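Local coordinates for protein amidohydrolase (Staphylococcus aureus, PDB 3NUR) that probably hydrolyses non-peptide carbon-nitrogen bonds of linear amides as a metal-binding TIM-barrel amidohydrolase, at residues A119-I122 with A123-N127; A218-G221 with Y222-I226; V236-I240 with F241-P245; K339-S343 with Y344-A348. All blocks are in the same frame, centred on the assembly; numbering follows the deposited sequence.

Overall arrangement
All four contacts are local turns on the helical layer of a TIM barrel, and none touches another. Interactions 2 and 3 lie at the two ends of one helix, 223-237, with centres about 26 Å apart; 218-226 leads into it and 236-245 leads out. Interaction 1 closes helix 104-124, while interaction 4 lies within helix 336-351; these two approach most closely, about 7 Å between nearest atoms. Interactions 1 and 2 fall on opposite sides of the chain's centre, with centres about 33 Å apart. The W224 side chain of interaction 2 is about 7 Å from the calcium ion bound by E28, H30, H192 and D316.

Interaction 1: residues A119-I122 with A123-N127; sequences ANYI and AQYPN
At the C-terminal end of helix 104-124, Y121 and Y125 project from successive turns and bring their rings together over the backbone. CE1 of Y121 meets CE2 of Y125 at 3.8 Å, and CD2 of Y125 lies over one face of the Y121 ring, displaced toward its rim. The two rings are set obliquely, their planes inclined at 57° and their centroids 5.4 Å apart. Y121 holds CG anti to its backbone N (chi1 176°), whereas Y125 turns CG away from its carbonyl carbon and beside the backbone N (chi1 -45°); these different first torsions, with Y125 already out of helical backbone geometry, bring CE2 and CD2 of Y125 over the rim of one Y121 face.

Beneath the rings the helical bonding changes. A123 N still donates to A119 O at 3.0 Å in a regular i+4 bond, but Y121 O then receives only weak bonds from Q124 N and Y125 N, and Y125 N has a second weak interaction with I122 O. P126 cannot continue the series, since its nitrogen carries no hydrogen; its CD instead rests 3.5 Å from I122 O. In the beta-alpha-beta crossover, this is the point where the helix hands over to strand 129-131 after its start from strand 87-94. The two tyrosines also share a partner, H75: Y121 OH is hydrogen-bonded to H75 ND1, and the H75 ring stacks on Y125. Farther along the surface, the extended Q124 chain runs alongside N120 O, with CG at 3.6 Å and NE2 at 3.5 Å.

Interaction 2: residues A218-G221 with Y222-I226; sequences ACFG and YGWHI
W224 lays its indole across the backbone of C219 and F220, covering the type I turn from C219 to Y222 that precedes helix 223-237. From CB, which passes 3.9 Å from A218 O, CG is placed between the backbone N and the carbonyl carbon (chi1 70°), and this turns the ring back over the turn. CD1 then comes 3.4 Å from C219 O, and NE1 lies near F220 CA. The face continues over the peptide, with CE2 3.5 Å from F220 N. Along the six-membered ring, C219 CB sits almost above the centroid at 3.7 Å, only 17° off the normal, in a CH-pi contact; SG makes a more oblique sulfur-aromatic approach. On the benzo ring, W224 CZ2 meets F220 CD2 at 3.8 Å; the F220 ring and the six-membered ring of W224 are nearly perpendicular, at 88°, while the two side chains run alongside each other.

The turn beneath is gripped through C219 O, which accepts bonds from Y222 N at 3.3 Å and W224 N at 3.0 Å, approaching from opposite faces of its carbonyl plane. Y222 is at the N-cap position of helix 223-237. H225 presents a ring face to W224 CD1, and its ND1 is hydrogen-bonded to E256. This junction joins helices 211-218 and 223-237, with A218 packed on helix 198-205 and W224 against P193 and P195, which follow strand 189-192.

Interaction 3: residues V236-I240 with F241-P245; sequences VLSGI and FDRYP
A methyl of I240 sits over the face of the F241 ring: CG2 is almost exactly above its centre, 4.1 Å from the centroid and 5° off the normal. V236 crosses F241 at about a right angle, its CG2 reaching CE2 of the ring at 3.7 Å. On another side of I240 the R243 guanidinium comes across obliquely. I240 CG1 is 3.5 Å from R243 NH2, and I240 CA lies over one face of the group. A bend at chi3 (-64°) carries the arginine tip back to S238 O, which NH1 meets at 3.1 Å in the guanidinium plane.

The backbone between these side chains is a Schellman motif closing helix 223-237. G239, with positive phi, is the first residue to leave helical geometry and is also the N-cap of helix 240-243. Its carbonyl oxygen accepts from D242 N, well above the carbonyl plane, and from R243 N at 3.0 Å, nearly along the C=O direction. A water links V236 O to F241 N across the break. R243 NE makes a salt bridge with D176, whose other carboxylate oxygen takes a hydrogen bond from Y244 OH, fastening the short helix to helix 176-185.

Interaction 4: residues K339-S343 with Y344-A348; sequences KEKIS and YTNGA
E340 O is held by two backbone donors, Y344 N at 2.9 Å and T345 N at 3.0 Å, which reach it from opposite faces of the carbonyl plane. The second belongs to a widened pi-type turn inside helix 336-351, and the next bond repeats its spacing: N346 N donates to K341 O at 2.9 Å, in the carbonyl plane and on a lone pair. The axes of the short segments 339-343 and 344-348 lie at 45°, consistent with the widened turn.

Around this turn, the K341 side chain runs extended past its neighbours. T345 sets OG1 between its backbone N and carbonyl carbon (chi1 79°), which directs the oxygen to K341 CA at 3.2 Å and close to CG of the same lysine. N346 crosses K341 obliquely, its OD1 3.5 Å from K341 CB, and both oxygens lie against the aliphatic base of the lysine. The charged end continues to a salt bridge with D309. N346 ND2 stays near K341 O, at a poor angle for a bond, and is hydrogen-bonded to the carbonyl oxygens of I308 and I311, so one amide ties the helix to the loop that follows helix 296-306. On the side facing strand 24-31, Y344 and A348 touch I25. A water bridges the turn, donating to K341 O at 2.8 Å and accepting from G347 N at 2.7 Å.

Interaction 1: residues A119-I122 with A123-N127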
loop_
_atom_site.group_PDB
_atom_site.type_symbol
_atom_site.label_atom_id
_atom_site.label_comp_id
_atom_site.label_asym_id
_atom_site.label_seq_id
_atom_site.Cartn_x
_atom_site.Cartn_y
_atom_site.Cartn_z
ATOM N N ALA A 119 1.289 14.446 10.870
ATOM C CA ALA A 119 1.689 14.267 12.273
ATOM C C ALA A 119 0.909 15.212 13.220
ATOM O O ALA A 119 0.518 14.772 14.299
ATOM C CB ALA A 119 3.186 14.486 12.430
ATOM N N ASN A 120 0.682 16.488 12.808
ATOM C CA ASN A 120 -0.104 17.463 13.584
ATOM C C ASN A 120 -1.560 16.995 13.739
ATOM O O ASN A 120 -2.157 17.160 14.801
ATOM C CB ASN A 120 -0.072 18.856 12.931
ATOM C CG ASN A 120 1.201 19.622 13.184
ATOM O OD1 ASN A 120 1.531 20.568 12.458
ATOM N ND2 ASN A 120 1.948 19.231 14.216
ATOM N N TYR A 121 -2.114 16.389 12.683
ATOM C CA TYR A 121 -3.481 15.874 12.695
ATOM C C TYR A 121 -3.603 14.661 13.619
ATOM O O TYR A 121 -4.544 14.586 14.414
ATOM C CB TYR A 121 -3.938 15.529 11.265
ATOM C CG TYR A 121 -5.307 14.890 11.183
ATOM C CD1 TYR A 121 -6.465 15.652 11.318
ATOM C CD2 TYR A 121 -5.448 13.519 10.972
ATOM C CE1 TYR A 121 -7.729 15.072 11.207
ATOM C CE2 TYR A 121 -6.706 12.925 10.872
ATOM C CZ TYR A 121 -7.844 13.710 10.956
ATOM O OH TYR A 121 -9.087 13.133 10.837
ATOM N N ILE A 122 -2.663 13.715 13.518
ATOM C CA ILE A 122 -2.692 12.490 14.340
ATOM C C ILE A 122 -2.535 12.847 15.819
ATOM O O ILE A 122 -3.194 12.238 16.669
ATOM C CB ILE A 122 -1.630 11.469 13.846
ATOM C CG1 ILE A 122 -1.987 11.005 12.392
ATOM C CG2 ILE A 122 -1.518 10.258 14.807
ATOM C CD1 ILE A 122 -0.909 10.228 11.714
ATOM N N ALA A 123 -1.695 13.859 16.124
ATOM C CA ALA A 123 -1.465 14.308 17.518
ATOM C C ALA A 123 -2.789 14.756 18.192
ATOM O O ALA A 123 -2.922 14.606 19.410
ATOM C CB ALA A 123 -0.445 15.448 17.547
ATOM N N GLN A 124 -3.755 15.285 17.393
ATOM C CA GLN A 124 -5.076 15.706 17.870
ATOM C C GLN A 124 -6.001 14.510 18.141
ATOM O O GLN A 124 -6.800 14.566 19.073
ATOM C CB GLN A 124 -5.746 16.707 16.911
ATOM C CG GLN A 124 -5.056 18.072 16.812
ATOM C CD GLN A 124 -5.714 18.946 15.769
ATOM O OE1 GLN A 124 -6.857 19.397 15.926
ATOM N NE2 GLN A 124 -5.010 19.206 14.675
ATOM N N TYR A 125 -5.885 13.416 17.347
ATOM C CA TYR A 125 -6.708 12.199 17.516
ATOM C C TYR A 125 -5.777 10.950 17.560
ATOM O O TYR A 125 -5.837 10.128 16.644
ATOM C CB TYR A 125 -7.748 12.128 16.373
ATOM C CG TYR A 125 -8.434 13.453 16.109
ATOM C CD1 TYR A 125 -9.485 13.889 16.913
ATOM C CD2 TYR A 125 -7.991 14.300 15.094
ATOM C CE1 TYR A 125 -10.085 15.130 16.709
ATOM C CE2 TYR A 125 -8.589 15.543 14.875
ATOM C CZ TYR A 125 -9.640 15.950 15.683
ATOM O OH TYR A 125 -10.255 17.161 15.456
ATOM N N PRO A 126 -4.872 10.822 18.585
ATOM C CA PRO A 126 -3.864 9.733 18.574
ATOM C C PRO A 126 -4.392 8.324 18.719
ATOM O O PRO A 126 -3.662 7.377 18.441
ATOM C CB PRO A 126 -2.960 10.085 19.769
ATOM C CG PRO A 126 -3.863 10.822 20.698
ATOM C CD PRO A 126 -4.657 11.699 19.757
ATOM N N ASN A 127 -5.619 8.184 19.220
ATOM C CA ASN A 127 -6.208 6.861 19.407
ATOM C C ASN A 127 -6.888 6.341 18.140
ATOM O O ASN A 127 -7.193 5.153 18.073
ATOM C CB ASN A 127 -7.200 6.877 20.570
ATOM C CG ASN A 127 -6.551 7.221 21.890
ATOM O OD1 ASN A 127 -6.821 8.269 22.482
ATOM N ND2 ASN A 127 -5.643 6.375 22.359
#

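Interaction 2: residues A218-G221 with Y222-I226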
loop_
_atom_site.group_PDB
_atom_site.type_symbol
_atom_site.label_atom_id
_atom_site.label_comp_id
_atom_site.label_asym_id
_atom_site.label_seq_id
_atom_site.Cartn_x
_atom_site.Cartn_y
_atom_site.Cartn_z
ATOM N N ALA A 218 -6.675 1.224 -18.306
ATOM C CA ALA A 218 -5.270 1.428 -17.919
ATOM C C ALA A 218 -5.104 1.694 -16.440
ATOM O O ALA A 218 -4.035 1.434 -15.900
ATOM C CB ALA A 218 -4.689 2.605 -18.691
ATOM N N CYS A 219 -6.120 2.289 -15.808
ATOM C CA CYS A 219 -6.025 2.641 -14.397
ATOM C C CYS A 219 -6.682 1.600 -13.480
ATOM O O CYS A 219 -6.281 0.422 -13.505
ATOM C CB CYS A 219 -6.542 4.061 -14.154
ATOM S SG CYS A 219 -5.577 5.344 -15.002
ATOM N N PHE A 220 -7.676 2.018 -12.681
ATOM C CA PHE A 220 -8.375 1.160 -11.696
ATOM C C PHE A 220 -9.189 -0.008 -12.256
ATOM O O PHE A 220 -9.575 -0.894 -11.497
ATOM C CB PHE A 220 -9.221 2.012 -10.712
ATOM C CG PHE A 220 -9.921 3.197 -11.325
ATOM C CD1 PHE A 220 -10.811 3.033 -12.381
ATOM C CD2 PHE A 220 -9.685 4.487 -10.854
ATOM C CE1 PHE A 220 -11.460 4.134 -12.957
ATOM C CE2 PHE A 220 -10.334 5.590 -11.432
ATOM C CZ PHE A 220 -11.208 5.404 -12.488
ATOM N N GLY A 221 -9.486 0.017 -13.548
ATOM C CA GLY A 221 -10.211 -1.073 -14.188
ATOM C C GLY A 221 -9.386 -2.344 -14.324
ATOM O O GLY A 221 -9.944 -3.455 -14.321
ATOM N N TYR A 222 -8.030 -2.197 -14.414
ATOM C CA TYR A 222 -7.126 -3.331 -14.638
ATOM C C TYR A 222 -5.642 -2.941 -14.604
ATOM O O TYR A 222 -4.891 -3.497 -13.815
ATOM C CB TYR A 222 -7.430 -3.971 -16.031
ATOM C CG TYR A 222 -7.142 -5.455 -16.153
ATOM C CD1 TYR A 222 -6.006 -5.915 -16.814
ATOM C CD2 TYR A 222 -8.024 -6.401 -15.639
ATOM C CE1 TYR A 222 -5.776 -7.286 -16.992
ATOM C CE2 TYR A 222 -7.796 -7.768 -15.798
ATOM C CZ TYR A 222 -6.648 -8.206 -16.432
ATOM O OH TYR A 222 -6.426 -9.559 -16.572
ATOM N N GLY A 223 -5.241 -2.055 -15.515
ATOM C CA GLY A 223 -3.865 -1.700 -15.802
ATOM C C GLY A 223 -2.939 -1.326 -14.663
ATOM O O GLY A 223 -1.802 -1.809 -14.615
ATOM N N TRP A 224 -3.367 -0.418 -13.782
ATOM C CA TRP A 224 -2.416 -0.023 -12.752
ATOM C C TRP A 224 -2.228 -1.072 -11.665
ATOM O O TRP A 224 -1.232 -1.047 -10.949
ATOM C CB TRP A 224 -2.583 1.427 -12.288
ATOM C CG TRP A 224 -3.803 1.779 -11.472
ATOM C CD1 TRP A 224 -4.507 0.965 -10.637
ATOM C CD2 TRP A 224 -4.270 3.111 -11.220
ATOM N NE1 TRP A 224 -5.430 1.698 -9.922
ATOM C CE2 TRP A 224 -5.306 3.019 -10.263
ATOM C CE3 TRP A 224 -3.925 4.376 -11.730
ATOM C CZ2 TRP A 224 -6.026 4.145 -9.822
ATOM C CZ3 TRP A 224 -4.649 5.485 -11.310
ATOM C CH2 TRP A 224 -5.673 5.370 -10.355
ATOM N N HIS A 225 -3.158 -2.041 -11.616
ATOM C CA HIS A 225 -3.092 -3.187 -10.697
ATOM C C HIS A 225 -2.104 -4.217 -11.264
ATOM O O HIS A 225 -1.244 -4.730 -10.539
ATOM C CB HIS A 225 -4.504 -3.759 -10.486
ATOM C CG HIS A 225 -5.398 -2.736 -9.850
ATOM N ND1 HIS A 225 -5.195 -2.318 -8.550
ATOM C CD2 HIS A 225 -6.408 -2.008 -10.391
ATOM C CE1 HIS A 225 -6.106 -1.373 -8.326
ATOM N NE2 HIS A 225 -6.865 -1.160 -9.402
ATOM N N ILE A 226 -2.191 -4.480 -12.583
ATOM C CA ILE A 226 -1.235 -5.354 -13.268
ATOM C C ILE A 226 0.169 -4.789 -13.021
ATOM O O ILE A 226 1.082 -5.527 -12.626
ATOM C CB ILE A 226 -1.550 -5.375 -14.791
ATOM C CG1 ILE A 226 -2.868 -6.116 -15.082
ATOM C CG2 ILE A 226 -0.364 -5.908 -15.611
ATOM C CD1 ILE A 226 -2.857 -7.712 -14.923
#

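Interaction 3: residues V236-I240 with F241-P245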
loop_
_atom_site.group_PDB
_atom_site.type_symbol
_atom_site.label_atom_id
_atom_site.label_comp_id
_atom_site.label_asym_id
_atom_site.label_seq_id
_atom_site.Cartn_x
_atom_site.Cartn_y
_atom_site.Cartn_z
ATOM N N VAL A 236 11.057 -8.891 -5.424
ATOM C CA VAL A 236 11.382 -10.245 -4.990
ATOM C C VAL A 236 12.536 -10.814 -5.827
ATOM O O VAL A 236 13.498 -11.309 -5.253
ATOM C CB VAL A 236 10.121 -11.150 -5.026
ATOM C CG1 VAL A 236 10.479 -12.629 -4.879
ATOM C CG2 VAL A 236 9.109 -10.723 -3.964
ATOM N N LEU A 237 12.411 -10.783 -7.168
ATOM C CA LEU A 237 13.417 -11.328 -8.092
ATOM C C LEU A 237 14.794 -10.683 -7.967
ATOM O O LEU A 237 15.799 -11.358 -8.208
ATOM C CB LEU A 237 12.926 -11.298 -9.562
ATOM C CG LEU A 237 11.632 -12.061 -9.874
ATOM C CD1 LEU A 237 11.256 -11.903 -11.339
ATOM C CD2 LEU A 237 11.730 -13.552 -9.482
ATOM N N SER A 238 14.837 -9.400 -7.560
ATOM C CA SER A 238 16.105 -8.666 -7.367
ATOM C C SER A 238 16.852 -9.059 -6.061
ATOM O O SER A 238 17.972 -8.585 -5.838
ATOM C CB SER A 238 15.881 -7.160 -7.407
ATOM O OG SER A 238 15.283 -6.679 -6.212
ATOM N N GLY A 239 16.215 -9.875 -5.212
ATOM C CA GLY A 239 16.809 -10.347 -3.960
ATOM C C GLY A 239 16.750 -9.428 -2.756
ATOM O O GLY A 239 17.470 -9.655 -1.771
ATOM N N ILE A 240 15.848 -8.428 -2.781
ATOM C CA ILE A 240 15.672 -7.470 -1.677
ATOM C C ILE A 240 15.385 -8.223 -0.351
ATOM O O ILE A 240 15.938 -7.870 0.694
ATOM C CB ILE A 240 14.538 -6.450 -2.025
ATOM C CG1 ILE A 240 15.085 -5.313 -2.944
ATOM C CG2 ILE A 240 13.852 -5.875 -0.748
ATOM C CD1 ILE A 240 14.022 -4.405 -3.530
ATOM N N PHE A 241 14.552 -9.267 -0.415
ATOM C CA PHE A 241 14.179 -10.021 0.774
ATOM C C PHE A 241 15.221 -11.047 1.244
ATOM O O PHE A 241 15.065 -11.609 2.322
ATOM C CB PHE A 241 12.769 -10.600 0.648
ATOM C CG PHE A 241 11.743 -9.553 0.286
ATOM C CD1 PHE A 241 11.138 -8.778 1.270
ATOM C CD2 PHE A 241 11.378 -9.342 -1.044
ATOM C CE1 PHE A 241 10.190 -7.804 0.928
ATOM C CE2 PHE A 241 10.450 -8.359 -1.384
ATOM C CZ PHE A 241 9.858 -7.600 -0.399
ATOM N N ASP A 242 16.290 -11.245 0.463
ATOM C CA ASP A 242 17.433 -12.061 0.867
ATOM C C ASP A 242 18.420 -11.123 1.579
ATOM O O ASP A 242 18.954 -11.498 2.619
ATOM C CB ASP A 242 18.082 -12.746 -0.340
ATOM C CG ASP A 242 17.336 -13.981 -0.807
ATOM O OD1 ASP A 242 16.363 -14.380 -0.131
ATOM O OD2 ASP A 242 17.700 -14.522 -1.868
ATOM N N ARG A 243 18.600 -9.880 1.051
ATOM C CA ARG A 243 19.444 -8.848 1.655
ATOM C C ARG A 243 18.817 -8.360 2.963
ATOM O O ARG A 243 19.540 -8.154 3.950
ATOM C CB ARG A 243 19.623 -7.645 0.698
ATOM C CG ARG A 243 20.636 -7.899 -0.397
ATOM C CD ARG A 243 21.047 -6.650 -1.177
ATOM N NE ARG A 243 19.952 -6.019 -1.932
ATOM C CZ ARG A 243 19.392 -6.515 -3.039
ATOM N NH1 ARG A 243 19.756 -7.703 -3.504
ATOM N NH2 ARG A 243 18.438 -5.845 -3.664
ATOM N N TYR A 244 17.471 -8.161 2.967
ATOM C CA TYR A 244 16.701 -7.634 4.115
ATOM C C TYR A 244 15.597 -8.635 4.504
ATOM O O TYR A 244 14.418 -8.408 4.212
ATOM C CB TYR A 244 16.157 -6.214 3.781
ATOM C CG TYR A 244 17.243 -5.328 3.216
ATOM C CD1 TYR A 244 18.403 -5.065 3.948
ATOM C CD2 TYR A 244 17.172 -4.853 1.913
ATOM C CE1 TYR A 244 19.453 -4.333 3.397
ATOM C CE2 TYR A 244 18.199 -4.090 1.365
ATOM C CZ TYR A 244 19.335 -3.831 2.114
ATOM O OH TYR A 244 20.354 -3.097 1.583
ATOM N N PRO A 245 15.988 -9.784 5.113
ATOM C CA PRO A 245 15.005 -10.849 5.395
ATOM C C PRO A 245 13.905 -10.539 6.401
ATOM O O PRO A 245 12.911 -11.263 6.434
ATOM C CB PRO A 245 15.878 -12.034 5.841
ATOM C CG PRO A 245 17.104 -11.410 6.391
ATOM C CD PRO A 245 17.354 -10.226 5.487
HETATM O O HOH W 1 13.935 -11.423 -2.580
#

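Interaction 4: residues K339-S343 with Y344-A348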
loop_
_atom_site.group_PDB
_atom_site.type_symbol
_atom_site.label_atom_id
_atom_site.label_comp_id
_atom_site.label_asym_id
_atom_site.label_seq_id
_atom_site.Cartn_x
_atom_site.Cartn_y
_atom_site.Cartn_z
ATOM N N LYS A 339 -11.248 -14.000 12.183
ATOM C CA LYS A 339 -11.836 -12.664 12.087
ATOM C C LYS A 339 -10.988 -11.685 12.886
ATOM O O LYS A 339 -10.690 -10.599 12.386
ATOM C CB LYS A 339 -13.253 -12.648 12.675
ATOM C CG LYS A 339 -14.300 -13.361 11.861
ATOM C CD LYS A 339 -15.651 -13.084 12.495
ATOM C CE LYS A 339 -16.642 -14.146 12.154
ATOM N NZ LYS A 339 -17.995 -13.800 12.648
ATOM N N GLU A 340 -10.595 -12.071 14.117
ATOM C CA GLU A 340 -9.748 -11.217 14.989
ATOM C C GLU A 340 -8.405 -10.872 14.326
ATOM O O GLU A 340 -7.979 -9.708 14.368
ATOM C CB GLU A 340 -9.512 -11.878 16.356
ATOM C CG GLU A 340 -10.730 -11.895 17.265
ATOM C CD GLU A 340 -10.523 -12.627 18.583
ATOM O OE1 GLU A 340 -9.430 -12.487 19.182
ATOM O OE2 GLU A 340 -11.464 -13.324 19.032
ATOM N N LYS A 341 -7.780 -11.870 13.679
ATOM C CA LYS A 341 -6.499 -11.709 12.983
ATOM C C LYS A 341 -6.590 -10.670 11.858
ATOM O O LYS A 341 -5.792 -9.720 11.819
ATOM C CB LYS A 341 -5.981 -13.064 12.450
ATOM C CG LYS A 341 -5.439 -13.976 13.543
ATOM C CD LYS A 341 -4.884 -15.276 12.976
ATOM C CE LYS A 341 -4.052 -15.992 14.011
ATOM N NZ LYS A 341 -3.471 -17.245 13.464
ATOM N N ILE A 342 -7.567 -10.845 10.971
ATOM C CA ILE A 342 -7.763 -9.926 9.844
ATOM C C ILE A 342 -8.183 -8.543 10.324
ATOM O O ILE A 342 -7.661 -7.550 9.814
ATOM C CB ILE A 342 -8.801 -10.487 8.825
ATOM C CG1 ILE A 342 -8.335 -11.822 8.233
ATOM C CG2 ILE A 342 -9.108 -9.445 7.705
ATOM C CD1 ILE A 342 -9.559 -12.567 7.538
ATOM N N SER A 343 -9.125 -8.478 11.286
ATOM C CA SER A 343 -9.634 -7.200 11.769
ATOM C C SER A 343 -8.570 -6.361 12.478
ATOM O O SER A 343 -8.433 -5.165 12.170
ATOM C CB SER A 343 -10.842 -7.416 12.679
ATOM O OG SER A 343 -11.591 -6.226 12.859
ATOM N N TYR A 344 -7.839 -6.964 13.431
ATOM C CA TYR A 344 -6.904 -6.189 14.255
ATOM C C TYR A 344 -5.563 -6.826 14.604
ATOM O O TYR A 344 -4.563 -6.102 14.652
ATOM C CB TYR A 344 -7.673 -5.904 15.580
ATOM C CG TYR A 344 -7.130 -4.816 16.481
ATOM C CD1 TYR A 344 -7.712 -3.548 16.502
ATOM C CD2 TYR A 344 -6.126 -5.084 17.408
ATOM C CE1 TYR A 344 -7.238 -2.545 17.353
ATOM C CE2 TYR A 344 -5.632 -4.085 18.253
ATOM C CZ TYR A 344 -6.192 -2.817 18.221
ATOM O OH TYR A 344 -5.713 -1.822 19.039
ATOM N N THR A 345 -5.541 -8.118 14.966
ATOM C CA THR A 345 -4.313 -8.718 15.504
ATOM C C THR A 345 -3.138 -8.818 14.565
ATOM O O THR A 345 -2.020 -8.553 15.004
ATOM C CB THR A 345 -4.537 -9.969 16.373
ATOM O OG1 THR A 345 -4.755 -11.100 15.546
ATOM C CG2 THR A 345 -5.634 -9.804 17.429
ATOM N N ASN A 346 -3.352 -9.205 13.283
ATOM C CA ASN A 346 -2.207 -9.250 12.354
ATOM C C ASN A 346 -1.564 -7.846 12.266
ATOM O O ASN A 346 -0.346 -7.730 12.343
ATOM C CB ASN A 346 -2.629 -9.694 10.952
ATOM C CG ASN A 346 -3.061 -11.128 10.822
ATOM O OD1 ASN A 346 -2.720 -12.000 11.641
ATOM N ND2 ASN A 346 -3.799 -11.404 9.743
ATOM N N GLY A 347 -2.406 -6.820 12.126
ATOM C CA GLY A 347 -1.986 -5.430 11.977
ATOM C C GLY A 347 -1.361 -4.830 13.219
ATOM O O GLY A 347 -0.351 -4.131 13.117
ATOM N N ALA A 348 -1.937 -5.135 14.410
ATOM C CA ALA A 348 -1.404 -4.631 15.689
ATOM C C ALA A 348 0.022 -5.189 15.916
ATOM O O ALA A 348 0.911 -4.446 16.349
ATOM C CB ALA A 348 -2.322 -5.054 16.829
HETATM O O HOH W 2 -5.055 -7.060 11.446
#